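Local atomic coordinates of sulfhydryl oxidase Erv1p (Arabidopsis thaliana, PDB entry 2HJ3), a protein that uses FAD to catalyse disulfide bond formation in mitochondrial intermembrane-space proteins, passing electrons from thiols to oxygen and yielding hydrogen peroxide. Residues Ala26-Lys31 against Glu75-Trp80. Sequence-based numbering, arbitrary orientation.
Sequences AQYPEK and EEFSQW
Y28 and F77 meet as an edge-to-face aromatic pair in the four-helix bundle of the ERV/ALR fold, where the chain leaving helix 10-27 passes the first turns of helix 74-91. The edge of the F77 ring is directed at one face of Y28; the ring centroids lie 5.1 Å apart and the planes are inclined at 59°, so the T shape is tilted. Its leading atom is F77 CD2, which sits over the root of the tyrosine ring, 3.8 Å from Y28 CG and 3.9 Å from Y28 CB. The touch is thus made at the base of the tyrosine, well away from its hydroxyl.

Both side chains leave the backbone toward the opposing segment, and they cross at about a right angle. In Y28, CG stands anti to the backbone N (chi1 -162°), which carries the ring beside the helix, and OH is hydrogen-bonded to the carbonyl O of A71, just ahead of helix 74-91. Tyrosine suits this place because its ring offers an apolar face to F77 while the hydroxyl of this buried residue has an acceptor in A71 O. Phenylalanine, with no polar end to satisfy, suits the interior: V40 of helix 34-50 touches both side chains, so three parts of the bundle meet here, about 11 Å from the bound FAD as measured from the F77 side chain.

At the exposed end of the contact the surroundings become polar. The carboxylates of E30 and E75, probably both negative, do not touch. A water lies near E30 OE1, but the modelled distance is too short for that bond to be trusted; its sounder bond is to the backbone of helix 74-91, with E75 N donating to the water O over 3.0 Å.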
loop_
_atom_site.group_PDB
_atom_site.type_symbol
_atom_site.label_atom_id
_atom_site.label_comp_id
_atom_site.label_asym_id
_atom_site.label_seq_id
_atom_site.Cartn_x
_atom_site.Cartn_y
_atom_site.Cartn_z
ATOM N N ALA A 26 -7.803 10.182 -1.083
ATOM C CA ALA A 26 -8.488 11.125 -1.964
ATOM C C ALA A 26 -9.754 10.493 -2.543
ATOM O O ALA A 26 -10.703 11.202 -2.889
ATOM C CB ALA A 26 -7.560 11.572 -3.089
ATOM N N GLN A 27 -9.759 9.161 -2.635
ATOM C CA GLN A 27 -10.895 8.396 -3.162
ATOM C C GLN A 27 -11.825 7.884 -2.055
ATOM O O GLN A 27 -12.938 7.437 -2.335
ATOM C CB GLN A 27 -10.395 7.183 -3.961
ATOM C CG GLN A 27 -9.409 7.515 -5.062
ATOM C CD GLN A 27 -10.045 8.306 -6.178
ATOM O OE1 GLN A 27 -10.894 7.794 -6.910
ATOM N NE2 GLN A 27 -9.646 9.570 -6.312
ATOM N N TYR A 28 -11.364 7.922 -0.806
ATOM C CA TYR A 28 -12.177 7.451 0.314
ATOM C C TYR A 28 -13.562 8.103 0.241
ATOM O O TYR A 28 -13.683 9.299 -0.010
ATOM C CB TYR A 28 -11.500 7.795 1.642
ATOM C CG TYR A 28 -12.009 6.994 2.824
ATOM C CD1 TYR A 28 -11.799 5.615 2.903
ATOM C CD2 TYR A 28 -12.697 7.614 3.868
ATOM C CE1 TYR A 28 -12.260 4.875 3.997
ATOM C CE2 TYR A 28 -13.159 6.886 4.962
ATOM C CZ TYR A 28 -12.936 5.517 5.024
ATOM O OH TYR A 28 -13.371 4.799 6.124
ATOM N N PRO A 29 -14.628 7.323 0.454
ATOM C CA PRO A 29 -15.971 7.905 0.387
ATOM C C PRO A 29 -16.347 8.910 1.482
ATOM O O PRO A 29 -15.830 8.878 2.606
ATOM C CB PRO A 29 -16.879 6.676 0.376
ATOM C CG PRO A 29 -16.105 5.679 1.166
ATOM C CD PRO A 29 -14.691 5.869 0.674
ATOM N N GLU A 30 -17.251 9.816 1.126
ATOM C CA GLU A 30 -17.728 10.834 2.051
ATOM C C GLU A 30 -18.416 10.116 3.204
ATOM O O GLU A 30 -18.158 10.399 4.368
ATOM C CB GLU A 30 -18.703 11.771 1.327
ATOM C CG GLU A 30 -19.428 12.779 2.217
ATOM C CD GLU A 30 -18.495 13.757 2.917
ATOM O OE1 GLU A 30 -17.271 13.743 2.625
ATOM O OE2 GLU A 30 -18.997 14.545 3.753
ATOM N N LYS A 31 -19.288 9.174 2.854
ATOM C CA LYS A 31 -20.015 8.369 3.827
ATOM C C LYS A 31 -19.584 6.925 3.590
ATOM O O LYS A 31 -20.239 6.185 2.857
ATOM C CB LYS A 31 -21.528 8.505 3.608
ATOM C CG LYS A 31 -22.045 9.937 3.715
ATOM C CD LYS A 31 -23.541 10.027 3.410
ATOM C CE LYS A 31 -24.018 11.478 3.432
ATOM N NZ LYS A 31 -25.469 11.630 3.091
ATOM N N GLU A 75 -12.783 13.517 4.477
ATOM C CA GLU A 75 -12.059 14.652 5.036
ATOM C C GLU A 75 -11.195 14.274 6.230
ATOM O O GLU A 75 -10.045 14.701 6.320
ATOM C CB GLU A 75 -13.024 15.765 5.441
ATOM C CG GLU A 75 -12.335 17.114 5.583
ATOM C CD GLU A 75 -13.232 18.185 6.175
ATOM O OE1 GLU A 75 -14.388 18.322 5.714
ATOM O OE2 GLU A 75 -12.771 18.897 7.097
ATOM N N GLU A 76 -11.729 13.470 7.143
ATOM C CA GLU A 76 -10.962 13.074 8.323
ATOM C C GLU A 76 -9.769 12.195 7.964
ATOM O O GLU A 76 -8.701 12.317 8.558
ATOM C CB GLU A 76 -11.849 12.323 9.328
ATOM C CG GLU A 76 -13.129 13.045 9.718
ATOM C CD GLU A 76 -13.935 12.284 10.757
ATOM O OE1 GLU A 76 -13.827 11.041 10.804
ATOM O OE2 GLU A 76 -14.686 12.923 11.518
ATOM N N PHE A 77 -9.952 11.302 6.997
ATOM C CA PHE A 77 -8.883 10.399 6.581
ATOM C C PHE A 77 -7.794 11.157 5.818
ATOM O O PHE A 77 -6.612 10.981 6.089
ATOM C CB PHE A 77 -9.472 9.266 5.735
ATOM C CG PHE A 77 -8.497 8.162 5.434
ATOM C CD1 PHE A 77 -7.576 7.748 6.396
ATOM C CD2 PHE A 77 -8.495 7.537 4.191
ATOM C CE1 PHE A 77 -6.666 6.727 6.120
ATOM C CE2 PHE A 77 -7.591 6.517 3.906
ATOM C CZ PHE A 77 -6.675 6.111 4.869
ATOM N N SER A 78 -8.197 12.013 4.881
ATOM C CA SER A 78 -7.246 12.822 4.113
ATOM C C SER A 78 -6.390 13.649 5.053
ATOM O O SER A 78 -5.167 13.677 4.934
ATOM C CB SER A 78 -7.970 13.803 3.197
ATOM O OG SER A 78 -8.892 13.152 2.365
ATOM N N GLN A 79 -7.049 14.340 5.979
ATOM C CA GLN A 79 -6.355 15.194 6.940
ATOM C C GLN A 79 -5.436 14.363 7.814
ATOM O O GLN A 79 -4.237 14.633 7.907
ATOM C CB GLN A 79 -7.365 15.934 7.818
ATOM C CG GLN A 79 -8.284 16.878 7.056
ATOM C CD GLN A 79 -7.533 18.042 6.448
ATOM O OE1 GLN A 79 -7.798 18.433 5.309
ATOM N NE2 GLN A 79 -6.596 18.614 7.206
ATOM N N TRP A 80 -6.001 13.343 8.451
ATOM C CA TRP A 80 -5.227 12.479 9.324
ATOM C C TRP A 80 -3.952 11.989 8.638
ATOM O O TRP A 80 -2.861 12.062 9.206
ATOM C CB TRP A 80 -6.066 11.273 9.756
ATOM C CG TRP A 80 -5.283 10.302 10.581
ATOM C CD1 TRP A 80 -4.973 10.412 11.902
ATOM C CD2 TRP A 80 -4.630 9.119 10.113
ATOM N NE1 TRP A 80 -4.160 9.370 12.292
ATOM C CE2 TRP A 80 -3.933 8.562 11.211
ATOM C CE3 TRP A 80 -4.564 8.475 8.872
ATOM C CZ2 TRP A 80 -3.178 7.392 11.106
ATOM C CZ3 TRP A 80 -3.813 7.312 8.765
ATOM C CH2 TRP A 80 -3.129 6.782 9.878
HETATM O O HOH W 1 -15.691 14.263 4.423
#